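Local structure of exodeoxyribonuclease III (Methanosarcina mazei, 5J8N) at residues Trp9-Leu14 and Lys20-Leu25; Asp24-Leu27 and Ile33-Val36; Gln37-Ser42 and Asn58-Ala63. The protein probably cuts DNA as a magnesium-dependent nuclease, with 3'-5' exonuclease activity and endonuclease activity at abasic sites, as in the AP/ExoA family of DNA repair enzymes. The protein carries 3 engineered substitutions. One frame throughout, in Å; residues are numbered along the deposited sequence.

Interaction 1: Trp9-Leu14 and Lys20-Leu25. With MG (magnesium ion), chain B.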
ATOM      1  N   TRP A   9       5.005  -1.426   2.583  1.00 10.24           N
ATOM      2  CA  TRP A   9       5.702  -0.318   3.185  1.00 11.21           C
ATOM      3  C   TRP A   9       5.945   0.798   2.178  1.00 10.65           C
ATOM      4  O   TRP A   9       6.620   0.563   1.167  1.00 10.69           O
ATOM      5  CB  TRP A   9       7.069  -0.809   3.746  1.00 10.08           C
ATOM      6  CG  TRP A   9       7.778   0.198   4.641  1.00 10.35           C
ATOM      7  CD1 TRP A   9       7.257   1.318   5.249  1.00 11.66           C
ATOM      8  CD2 TRP A   9       9.139   0.106   5.071  1.00 10.80           C
ATOM      9  NE1 TRP A   9       8.243   1.937   6.058  1.00 11.06           N
ATOM     10  CE2 TRP A   9       9.390   1.177   5.964  1.00 11.35           C
ATOM     11  CE3 TRP A   9      10.144  -0.826   4.821  1.00 12.51           C
ATOM     12  CZ2 TRP A   9      10.637   1.391   6.542  1.00 12.05           C
ATOM     13  CZ3 TRP A   9      11.381  -0.641   5.424  1.00 13.44           C
ATOM     14  CH2 TRP A   9      11.617   0.485   6.274  1.00 13.53           C
ATOM     15  N   ASN A  10       5.486   2.016   2.484  1.00  9.68           N
ATOM     16  CA  ASN A  10       5.920   3.191   1.715  1.00  9.64           C
ATOM     17  C   ASN A  10       7.262   3.635   2.280  1.00  9.48           C
ATOM     18  O   ASN A  10       7.330   4.026   3.473  1.00 10.62           O
ATOM     19  CB  ASN A  10       4.888   4.318   1.815  1.00 10.23           C
ATOM     20  CG  ASN A  10       5.353   5.588   1.138  1.00 10.79           C
ATOM     21  OD1 ASN A  10       6.543   5.938   1.184  1.00 11.57           O
ATOM     22  ND2 ASN A  10       4.411   6.318   0.497  1.00 11.82           N
ATOM     23  N   VAL A  11       8.298   3.477   1.465  1.00 10.49           N
ATOM     24  CA  VAL A  11       9.671   3.655   1.906  1.00 10.71           C
ATOM     25  C   VAL A  11      10.195   5.062   1.743  1.00 11.56           C
ATOM     26  O   VAL A  11      11.291   5.385   2.201  1.00 12.52           O
ATOM     27  CB  VAL A  11      10.614   2.683   1.187  1.00 11.94           C
ATOM     28  CG1 VAL A  11      10.331   1.231   1.660  1.00 15.73           C
ATOM     29  CG2 VAL A  11      10.546   2.766  -0.314  1.00 12.46           C
ATOM     30  N   ASN A  12       9.419   5.917   1.052  1.00 11.15           N
ATOM     31  CA  ASN A  12       9.790   7.339   0.853  1.00 12.22           C
ATOM     32  C   ASN A  12      11.167   7.489   0.182  1.00 13.36           C
ATOM     33  O   ASN A  12      11.935   8.408   0.460  1.00 15.39           O
ATOM     34  CB  ASN A  12       9.741   8.160   2.178  1.00 12.95           C
ATOM     35  CG  ASN A  12       9.463   9.655   1.934  1.00 13.49           C
ATOM     36  OD1 ASN A  12       8.644  10.039   1.039  1.00 14.29           O
ATOM     37  ND2 ASN A  12      10.025  10.473   2.789  1.00 15.00           N
ATOM     38  N   GLY A  13      11.390   6.630  -0.812  1.00 11.81           N
ATOM     39  CA  GLY A  13      12.621   6.545  -1.553  1.00 12.19           C
ATOM     40  C   GLY A  13      13.383   5.256  -1.251  1.00 12.15           C
ATOM     41  O   GLY A  13      13.932   5.064  -0.130  1.00 12.34           O
ATOM     42  N   LEU A  14      13.437   4.347  -2.232  1.00 11.91           N
ATOM     43  CA  LEU A  14      13.993   3.024  -1.987  1.00 12.30           C
ATOM     44  C   LEU A  14      15.478   3.038  -1.796  1.00 12.89           C
ATOM     45  O   LEU A  14      15.993   2.364  -0.895  1.00 13.78           O
ATOM     46  CB  LEU A  14      13.607   2.088  -3.168  1.00 13.86           C
ATOM     47  CG  LEU A  14      14.079   0.643  -2.967  1.00 13.88           C
ATOM     48  CD1 LEU A  14      13.489   0.013  -1.698  1.00 16.09           C
ATOM     49  CD2 LEU A  14      13.663  -0.136  -4.237  1.00 16.63           C
ATOM     50  N   LYS A  20      18.784   2.039   5.456  1.00 16.73           N
ATOM     51  CA  LYS A  20      18.152   2.277   6.745  1.00 17.19           C
ATOM     52  C   LYS A  20      17.256   1.125   7.143  1.00 19.75           C
ATOM     53  O   LYS A  20      16.328   1.292   7.906  1.00 25.83           O
ATOM     54  CB  LYS A  20      17.317   3.562   6.690  1.00 18.06           C
ATOM     55  CG  LYS A  20      18.107   4.759   6.495  1.00 19.82           C
ATOM     56  CD  LYS A  20      19.069   4.905   7.616  1.00 27.73           C
ATOM     57  CE  LYS A  20      19.672   6.269   7.634  1.00 30.10           C
ATOM     58  NZ  LYS A  20      20.494   6.424   8.879  1.00 33.35           N
ATOM     59  N   GLY A  21      17.560  -0.033   6.606  1.00 18.48           N
ATOM     60  CA  GLY A  21      16.911  -1.231   7.115  1.00 25.99           C
ATOM     61  C   GLY A  21      16.070  -1.987   6.125  1.00 23.54           C
ATOM     62  O   GLY A  21      15.606  -3.107   6.458  1.00 21.57           O
ATOM     63  N   PHE A  22      15.735  -1.389   4.978  1.00 18.28           N
ATOM     64  CA  PHE A  22      14.886  -2.129   4.080  1.00 15.87           C
ATOM     65  C   PHE A  22      15.539  -3.449   3.684  1.00 15.24           C
ATOM     66  O   PHE A  22      14.842  -4.478   3.601  1.00 15.24           O
ATOM     67  CB  PHE A  22      14.514  -1.313   2.824  1.00 14.77           C
ATOM     68  CG  PHE A  22      13.753  -2.152   1.851  1.00 13.68           C
ATOM     69  CD1 PHE A  22      12.448  -2.508   2.162  1.00 14.43           C
ATOM     70  CD2 PHE A  22      14.398  -2.734   0.768  1.00 15.20           C
ATOM     71  CE1 PHE A  22      11.753  -3.389   1.354  1.00 14.83           C
ATOM     72  CE2 PHE A  22      13.668  -3.591  -0.069  1.00 16.30           C
ATOM     73  CZ  PHE A  22      12.400  -3.916   0.245  1.00 16.47           C
ATOM     74  N   LEU A  23      16.833  -3.457   3.415  1.00 16.88           N
ATOM     75  CA  LEU A  23      17.479  -4.684   3.022  1.00 19.46           C
ATOM     76  C   LEU A  23      17.419  -5.676   4.170  1.00 18.96           C
ATOM     77  O   LEU A  23      17.253  -6.884   3.957  1.00 22.04           O
ATOM     78  CB  LEU A  23      18.920  -4.425   2.610  1.00 26.95           C
ATOM     79  CG  LEU A  23      19.515  -5.125   1.421  1.00 34.97           C
ATOM     80  CD1 LEU A  23      18.661  -4.858   0.195  1.00 30.83           C
ATOM     81  CD2 LEU A  23      20.890  -4.485   1.291  1.00 28.22           C
ATOM     82  N   ASP A  24      17.581  -5.190   5.395  1.00 21.42           N
ATOM     83  CA  ASP A  24      17.483  -6.124   6.527  1.00 21.29           C
ATOM     84  C   ASP A  24      16.109  -6.795   6.551  1.00 19.99           C
ATOM     85  O   ASP A  24      15.991  -8.016   6.775  1.00 20.15           O
ATOM     86  CB  ASP A  24      17.711  -5.423   7.880  1.00 23.73           C
ATOM     87  CG  ASP A  24      19.078  -4.778   8.007  1.00 28.29           C
ATOM     88  OD1 ASP A  24      20.032  -5.140   7.283  1.00 30.52           O
ATOM     89  OD2 ASP A  24      19.150  -3.882   8.856  1.00 31.58           O
ATOM     90  N   LEU A  25      15.069  -5.995   6.302  1.00 17.14           N
ATOM     91  CA  LEU A  25      13.719  -6.530   6.341  1.00 16.10           C
ATOM     92  C   LEU A  25      13.556  -7.596   5.271  1.00 17.57           C
ATOM     93  O   LEU A  25      13.007  -8.666   5.502  1.00 16.91           O
ATOM     94  CB  LEU A  25      12.720  -5.409   6.133  1.00 17.25           C
ATOM     95  CG  LEU A  25      11.233  -5.693   6.123  1.00 17.76           C
ATOM     96  CD1 LEU A  25      10.446  -4.420   6.502  1.00 24.53           C
ATOM     97  CD2 LEU A  25      10.874  -6.146   4.755  1.00 22.15           C
TER
HETATM   98 MG    MG B 301       6.626  10.040   0.628  1.00 14.59          MG
HETATM   99  O   HOH W   1       6.483   8.491   2.022  1.00 14.85           O
HETATM  100  O   HOH W   2       6.184  11.301   2.129  1.00 15.94           O
HETATM  101  O   HOH W   3       6.856  11.648  -0.651  1.00 16.54           O
HETATM  102  O   HOH W   4       4.557   9.815   0.101  1.00 17.32           O
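W9 and F22 each turn their ring anti to the backbone N (chi1 -169° and 174°), and from strand and helix the two side chains run past one another in opposite directions until they meet. The indole arrives at the rim of the phenyl ring: W9 CE3 lies near the plane of the F22 ring, 3.9 Å from F22 CD1. The same W9 CE3 also meets the next turn of the helix, 4.0 Å from L25 CD1. L14 closes on F22 differently. Its methyl CD1 stands over one face of the phenyl ring, 4.1 Å from the F22 centroid, a CH-pi contact shifted toward the CD2-CE2 side. V11 CG1 lies beside the aromatic pair, above one face of the W9 ring near its rim and 4.3 Å from F22 CD1. All five residues are buried, and no hydrogen bond crosses between the segments; the indole N-H is instead used by the backbone O of H248.

The polar side of 9-14 faces the other way, to the active site. N10 OD1 accepts the backbone N-H of N12 at 2.9 Å, an Asx turn, and also a proton from a water bound to magnesium. N12 OD1 binds the magnesium ion directly at 2.1 Å, with E38 and four waters completing the shell. G13 has backbone angles at which a CB would collide with the preceding carbonyl O, so the turn calls for glycine just before helix 14-18.

The contact thus seats the start of helix 22-27 against the end of strand 3-10, with A17 of helix 14-18 touching V11 and F22, and V34 and V36 of the neighbouring strand 33-37 extending the apolar floor under F22.

Interaction 2: Asp24-Leu27 and Ile33-Val36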
ATOM      1  N   ASP A  24      17.581  -5.190   5.395  1.00 21.42           N
ATOM      2  CA  ASP A  24      17.483  -6.124   6.527  1.00 21.29           C
ATOM      3  C   ASP A  24      16.109  -6.795   6.551  1.00 19.99           C
ATOM      4  O   ASP A  24      15.991  -8.016   6.775  1.00 20.15           O
ATOM      5  CB  ASP A  24      17.711  -5.423   7.880  1.00 23.73           C
ATOM      6  CG  ASP A  24      19.078  -4.778   8.007  1.00 28.29           C
ATOM      7  OD1 ASP A  24      20.032  -5.140   7.283  1.00 30.52           O
ATOM      8  OD2 ASP A  24      19.150  -3.882   8.856  1.00 31.58           O
ATOM      9  N   LEU A  25      15.069  -5.995   6.302  1.00 17.14           N
ATOM     10  CA  LEU A  25      13.719  -6.530   6.341  1.00 16.10           C
ATOM     11  C   LEU A  25      13.556  -7.596   5.271  1.00 17.57           C
ATOM     12  O   LEU A  25      13.007  -8.666   5.502  1.00 16.91           O
ATOM     13  CB  LEU A  25      12.720  -5.409   6.133  1.00 17.25           C
ATOM     14  CG  LEU A  25      11.233  -5.693   6.123  1.00 17.76           C
ATOM     15  CD1 LEU A  25      10.446  -4.420   6.502  1.00 24.53           C
ATOM     16  CD2 LEU A  25      10.874  -6.146   4.755  1.00 22.15           C
ATOM     17  N   LEU A  26      14.048  -7.315   4.079  1.00 15.71           N
ATOM     18  CA  LEU A  26      13.882  -8.264   2.995  1.00 18.77           C
ATOM     19  C   LEU A  26      14.725  -9.503   3.193  1.00 18.13           C
ATOM     20  O   LEU A  26      14.189 -10.628   3.110  1.00 19.27           O
ATOM     21  CB  LEU A  26      14.227  -7.549   1.668  1.00 19.31           C
ATOM     22  CG  LEU A  26      14.002  -8.366   0.408  1.00 21.34           C
ATOM     23  CD1 LEU A  26      12.574  -8.867   0.243  1.00 20.59           C
ATOM     24  CD2 LEU A  26      14.440  -7.477  -0.784  1.00 20.82           C
ATOM     25  N   LEU A  27      16.016  -9.342   3.490  1.00 19.28           N
ATOM     26  CA  LEU A  27      16.938 -10.469   3.529  1.00 19.01           C
ATOM     27  C   LEU A  27      16.737 -11.402   4.745  1.00 19.67           C
ATOM     28  O   LEU A  27      17.306 -12.483   4.776  1.00 22.34           O
ATOM     29  CB  LEU A  27      18.383  -9.970   3.549  1.00 24.28           C
ATOM     30  CG  LEU A  27      18.812  -9.236   2.272  1.00 32.80           C
ATOM     31  CD1 LEU A  27      20.254  -8.870   2.404  1.00 31.45           C
ATOM     32  CD2 LEU A  27      18.595 -10.101   1.054  1.00 37.71           C
ATOM     33  N   ILE A  33       5.751 -12.103   1.006  1.00 11.88           N
ATOM     34  CA  ILE A  33       5.588 -11.023   0.049  1.00 11.22           C
ATOM     35  C   ILE A  33       5.931  -9.745   0.707  1.00 12.22           C
ATOM     36  O   ILE A  33       5.500  -9.490   1.840  1.00 12.31           O
ATOM     37  CB  ILE A  33       4.138 -10.991  -0.493  1.00 13.12           C
ATOM     38  CG1 ILE A  33       3.753 -12.332  -1.128  1.00 12.99           C
ATOM     39  CG2 ILE A  33       3.977  -9.811  -1.484  1.00 12.84           C
ATOM     40  CD1 ILE A  33       2.247 -12.387  -1.540  1.00 14.97           C
ATOM     41  N   VAL A  34       6.771  -8.944   0.042  1.00 11.78           N
ATOM     42  CA  VAL A  34       7.150  -7.599   0.551  1.00 11.42           C
ATOM     43  C   VAL A  34       6.797  -6.612  -0.572  1.00 11.14           C
ATOM     44  O   VAL A  34       7.356  -6.705  -1.678  1.00 12.65           O
ATOM     45  CB  VAL A  34       8.657  -7.537   0.840  1.00 11.77           C
ATOM     46  CG1 VAL A  34       9.074  -6.106   1.290  1.00 13.78           C
ATOM     47  CG2 VAL A  34       9.067  -8.573   1.904  1.00 12.38           C
ATOM     48  N   CYS A  35       5.884  -5.731  -0.269  1.00 10.52           N
ATOM     49  CA  CYS A  35       5.465  -4.679  -1.215  1.00 10.54           C
ATOM     50  C   CYS A  35       6.038  -3.358  -0.755  1.00 11.40           C
ATOM     51  O   CYS A  35       5.892  -3.001   0.433  1.00 11.94           O
ATOM     52  CB  CYS A  35       3.935  -4.564  -1.314  1.00 11.25           C
ATOM     53  SG  CYS A  35       3.186  -6.011  -2.095  1.00 12.49           S
ATOM     54  N   VAL A  36       6.613  -2.585  -1.671  1.00 10.82           N
ATOM     55  CA  VAL A  36       7.125  -1.242  -1.361  1.00 10.88           C
ATOM     56  C   VAL A  36       6.415  -0.239  -2.252  1.00 11.16           C
ATOM     57  O   VAL A  36       6.110  -0.499  -3.451  1.00 11.75           O
ATOM     58  CB  VAL A  36       8.655  -1.146  -1.487  1.00 13.08           C
ATOM     59  CG1 VAL A  36       9.332  -1.986  -0.382  1.00 15.25           C
ATOM     60  CG2 VAL A  36       9.164  -1.504  -2.873  1.00 12.85           C
TER
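V34 meets two successive leucines of the helix with its two methyl groups. CG1 takes L25, whose CD2 lies 3.9 Å away, while CG2 takes L26, with L26 CD1 also 3.9 Å from it. The contact is wholly apolar, with no hydrogen bond across it, and it shows how one branched residue of a strand can receive adjacent positions of a helix.

The torsions explain this sharing. V34 holds CG1 anti to its backbone N (chi1 177°), where it meets L25, and CG2 anti to the carbonyl carbon, where it meets L26 and also comes near L25 CD2. L25 directs its CB at the strand and slides past V34 in the opposite sense. The CB of L26 does not aim at the strand, yet the branch beyond it bends back and brings CD1 within touching distance.

Alternation along the extended strand decides which residues take part: V34 turns to the helix, whereas I33 turns its side chain to the other face of the sheet, against L107 of strand 106-111, where C35 packs as well. Further support comes from I7 of strand 3-10, which touches both L25 and V34.

Helix 22-27 therefore lies on one face of the six-stranded sheet, with L25 touching I7 and W9 of strand 3-10, L26 touching F74 of strand 71-75, and V34 on strand 33-37 between them.

Interaction 3: Gln37-Ser42 and Asn58-Ala63. With MG (magnesium ion), chain B.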
ATOM      1  N   GLN A  37       6.134   0.924  -1.678  1.00 10.75           N
ATOM      2  CA  GLN A  37       5.602   2.073  -2.435  1.00 12.50           C
ATOM      3  C   GLN A  37       6.521   3.259  -2.320  1.00 11.12           C
ATOM      4  O   GLN A  37       7.260   3.470  -1.345  1.00 12.32           O
ATOM      5  CB  GLN A  37       4.197   2.467  -1.984  1.00 12.64           C
ATOM      6  CG  GLN A  37       3.229   1.284  -2.048  1.00 11.32           C
ATOM      7  CD  GLN A  37       3.217   0.504  -0.755  1.00 11.73           C
ATOM      8  OE1 GLN A  37       3.385   1.081   0.325  1.00 12.87           O
ATOM      9  NE2 GLN A  37       2.996  -0.798  -0.836  1.00 12.72           N
ATOM     10  N   GLU A  38       6.428   4.082  -3.355  1.00 11.21           N
ATOM     11  CA  GLU A  38       7.210   5.304  -3.495  1.00 11.52           C
ATOM     12  C   GLU A  38       8.706   4.984  -3.484  1.00 12.23           C
ATOM     13  O   GLU A  38       9.497   5.459  -2.675  1.00 12.45           O
ATOM     14  CB  GLU A  38       6.872   6.397  -2.471  1.00 12.57           C
ATOM     15  CG  GLU A  38       7.380   7.749  -3.006  1.00 13.11           C
ATOM     16  CD  GLU A  38       7.142   8.891  -2.123  1.00 15.07           C
ATOM     17  OE1 GLU A  38       6.929   8.714  -0.910  1.00 15.88           O
ATOM     18  OE2 GLU A  38       7.260  10.029  -2.620  1.00 15.48           O
ATOM     19  N   THR A  39       9.108   4.235  -4.500  1.00 12.33           N
ATOM     20  CA  THR A  39      10.496   3.845  -4.643  1.00 11.49           C
ATOM     21  C   THR A  39      11.339   5.020  -5.075  1.00 11.92           C
ATOM     22  O   THR A  39      12.548   5.083  -4.819  1.00 12.99           O
ATOM     23  CB  THR A  39      10.679   2.713  -5.674  1.00 13.58           C
ATOM     24  OG1 THR A  39      10.272   3.226  -6.965  1.00 13.59           O
ATOM     25  CG2 THR A  39       9.827   1.496  -5.273  1.00 14.73           C
ATOM     26  N   LYS A  40      10.752   5.948  -5.828  1.00 13.18           N
ATOM     27  CA  LYS A  40      11.431   7.088  -6.452  1.00 14.24           C
ATOM     28  C   LYS A  40      12.526   6.634  -7.441  1.00 14.79           C
ATOM     29  O   LYS A  40      13.434   7.416  -7.777  1.00 18.33           O
ATOM     30  CB  LYS A  40      12.037   8.054  -5.390  1.00 14.82           C
ATOM     31  CG  LYS A  40      11.006   8.624  -4.427  1.00 14.87           C
ATOM     32  CD  LYS A  40      11.674   9.636  -3.465  1.00 14.49           C
ATOM     33  CE  LYS A  40      10.661  10.116  -2.483  1.00 17.03           C
ATOM     34  NZ  LYS A  40      11.249  11.107  -1.471  1.00 20.35           N
ATOM     35  N   VAL A  41      12.408   5.399  -7.939  1.00 16.97           N
ATOM     36  CA  VAL A  41      13.371   4.821  -8.877  1.00 19.20           C
ATOM     37  C   VAL A  41      13.029   5.273 -10.283  1.00 24.75           C
ATOM     38  O   VAL A  41      11.870   5.066 -10.729  1.00 21.66           O
ATOM     39  CB  VAL A  41      13.308   3.276  -8.812  1.00 21.24           C
ATOM     40  CG1 VAL A  41      14.005   2.663 -10.014  1.00 24.44           C
ATOM     41  CG2 VAL A  41      13.901   2.775  -7.466  1.00 23.91           C
ATOM     42  N   SER A  42      14.038   5.823 -10.956  1.00 25.00           N
ATOM     43  CA  SER A  42      13.917   6.345 -12.303  1.00 29.34           C
ATOM     44  C   SER A  42      14.269   5.282 -13.309  1.00 38.25           C
ATOM     45  O   SER A  42      15.293   4.611 -13.163  1.00 36.08           O
ATOM     46  CB  SER A  42      14.869   7.543 -12.556  1.00 26.59           C
ATOM     47  OG  SER A  42      14.766   8.575 -11.590  1.00 36.51           O
ATOM     48  N   ASN A  58      11.403 -10.449  -7.921  1.00 17.54           N
ATOM     49  CA  ASN A  58      11.005  -9.064  -7.707  1.00 16.81           C
ATOM     50  C   ASN A  58      10.539  -8.409  -8.994  1.00 14.07           C
ATOM     51  O   ASN A  58      11.021  -8.771 -10.073  1.00 14.53           O
ATOM     52  CB  ASN A  58      12.160  -8.255  -7.089  1.00 19.43           C
ATOM     53  CG  ASN A  58      13.262  -7.956  -8.065  1.00 21.25           C
ATOM     54  OD1 ASN A  58      13.231  -6.931  -8.753  1.00 28.19           O
ATOM     55  ND2 ASN A  58      14.216  -8.879  -8.203  1.00 30.89           N
ATOM     56  N   TYR A  59       9.602  -7.476  -8.823  1.00 13.42           N
ATOM     57  CA  TYR A  59       8.946  -6.798  -9.971  1.00 12.56           C
ATOM     58  C   TYR A  59       8.738  -5.360  -9.606  1.00 12.20           C
ATOM     59  O   TYR A  59       8.250  -5.075  -8.511  1.00 14.36           O
ATOM     60  CB  TYR A  59       7.600  -7.465 -10.312  1.00 16.15           C
ATOM     61  CG  TYR A  59       7.786  -8.963 -10.491  1.00 15.16           C
ATOM     62  CD1 TYR A  59       8.272  -9.468 -11.670  1.00 16.03           C
ATOM     63  CD2 TYR A  59       7.558  -9.830  -9.433  1.00 15.02           C
ATOM     64  CE1 TYR A  59       8.508 -10.837 -11.804  1.00 17.47           C
ATOM     65  CE2 TYR A  59       7.803 -11.151  -9.575  1.00 13.91           C
ATOM     66  CZ  TYR A  59       8.246 -11.656 -10.719  1.00 15.20           C
ATOM     67  OH  TYR A  59       8.552 -13.002 -10.847  1.00 17.06           O
ATOM     68  N   PHE A  60       9.085  -4.430 -10.491  1.00 14.00           N
ATOM     69  CA  PHE A  60       8.990  -3.009 -10.201  1.00 12.91           C
ATOM     70  C   PHE A  60       8.346  -2.277 -11.346  1.00 13.78           C
ATOM     71  O   PHE A  60       8.539  -2.687 -12.544  1.00 17.00           O
ATOM     72  CB  PHE A  60      10.398  -2.392  -9.987  1.00 14.29           C
ATOM     73  CG  PHE A  60      10.958  -2.652  -8.615  1.00 15.40           C
ATOM     74  CD1 PHE A  60      11.612  -3.850  -8.338  1.00 20.27           C
ATOM     75  CD2 PHE A  60      10.706  -1.745  -7.576  1.00 15.74           C
ATOM     76  CE1 PHE A  60      12.100  -4.079  -7.020  1.00 17.91           C
ATOM     77  CE2 PHE A  60      11.198  -1.949  -6.281  1.00 17.20           C
ATOM     78  CZ  PHE A  60      11.896  -3.129  -6.016  1.00 17.66           C
ATOM     79  N   VAL A  61       7.680  -1.179 -11.021  1.00 13.64           N
ATOM     80  CA  VAL A  61       7.215  -0.242 -12.069  1.00 15.24           C
ATOM     81  C   VAL A  61       7.706   1.130 -11.661  1.00 16.72           C
ATOM     82  O   VAL A  61       7.683   1.500 -10.461  1.00 14.73           O
ATOM     83  CB  VAL A  61       5.695  -0.296 -12.254  1.00 18.20           C
ATOM     84  CG1 VAL A  61       4.954   0.146 -11.075  1.00 20.25           C
ATOM     85  CG2 VAL A  61       5.269   0.533 -13.518  1.00 19.66           C
ATOM     86  N   SER A  62       8.208   1.840 -12.650  1.00 16.16           N
ATOM     87  CA  SER A  62       8.671   3.224 -12.511  1.00 16.12           C
ATOM     88  C   SER A  62       7.713   4.199 -13.173  1.00 15.39           C
ATOM     89  O   SER A  62       7.101   3.887 -14.233  1.00 17.67           O
ATOM     90  CB  SER A  62      10.005   3.415 -13.204  1.00 18.88           C
ATOM     91  OG  SER A  62      11.160   3.071 -12.425  1.00 24.77           O
ATOM     92  N   ALA A  63       7.618   5.397 -12.596  1.00 15.17           N
ATOM     93  CA  ALA A  63       6.946   6.491 -13.240  1.00 17.37           C
ATOM     94  C   ALA A  63       7.739   6.982 -14.410  1.00 18.61           C
ATOM     95  O   ALA A  63       8.949   6.759 -14.498  1.00 19.54           O
ATOM     96  CB  ALA A  63       6.742   7.638 -12.255  1.00 17.12           C
TER
HETATM   97 MG    MG B 301       6.626  10.040   0.628  1.00 14.59          MG
HETATM   98  O   HOH W   3       6.856  11.648  -0.651  1.00 16.54           O
HETATM   99  O   HOH W   5      10.061   1.409  -8.947  1.00 16.05           O
HETATM  100  O   HOH W   6       9.226   5.505 -10.148  1.00 16.71           O
HETATM  101  O   HOH W   2       6.184  11.301   2.129  1.00 15.94           O
HETATM  102  O   HOH W   1       6.483   8.491   2.022  1.00 14.85           O
HETATM  103  O   HOH W   4       4.557   9.815   0.101  1.00 17.32           O
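S62 grips the 37-42 loop at its tight end, where its OG donates a proton to V41 O at 2.7 Å. The bond is short but angled: the hydroxyl comes from above the carbonyl plane, 53° out of it, with OG placed anti to the S62 carbonyl carbon. V41 CG1 rests 3.8 Å from the same OG, so carbonyl and methyl both meet the serine, which in turn accepts from the backbone N of D44. The apolar half of this tight part is T39 against F60: the methyl CG2 approaches the edge of the ring near its plane, 3.8 Å from F60 CE2.

T39 also shapes its own loop. Its OG1 occupies the crowded position between backbone N and carbonyl carbon (chi1 64°) and accepts the V41 N-H at 3.2 Å, an ST turn. A valine in its place has no OG1, and the V41 N-H and the water bridging to V61 O would probably be left without their mate.

This loop follows strand 33-37 of the DNase I-like fold and carries E38, whose extended side chain puts OE1 on the magnesium ion at a distance of 2.0 Å. The other carboxylate oxygen, OE2, receives a proton from a metal-bound water, so the group is held at both oxygens. N12 supplies the second protein ligand.

Elsewhere, water rather than direct contact carries the link. One molecule joins T39 OG1 to V61 O; another is hydrogen-bonded to V41 O and accepts from A63 N, 2.9 Å away. On the looser side S42, partly exposed, points its CB away from 58-63, and its hydroxyl pairs with the backbone N of G67.

In the fold
Interaction 2 begins on the stretch where interaction 1 ends, interaction 3 follows both, and all three share one six-stranded sheet. Interactions 1 and 2, with centres about 8 Å apart, both use helix 22-27 and have L25 in common; they rest on the neighbouring strands 3-10 and 33-37, which W9 N and C35 O join. Interaction 3 lies about 12 Å from interaction 1 and 14 Å from interaction 2, and connects the loop after strand 33-37 to the outermost strand, 57-61. F60 also reaches V36, linking it with interaction 2. Interactions 1 and 3 meet at the magnesium ion, where the loops just beyond two adjacent parallel strands supply the protein ligands, N12 and E38.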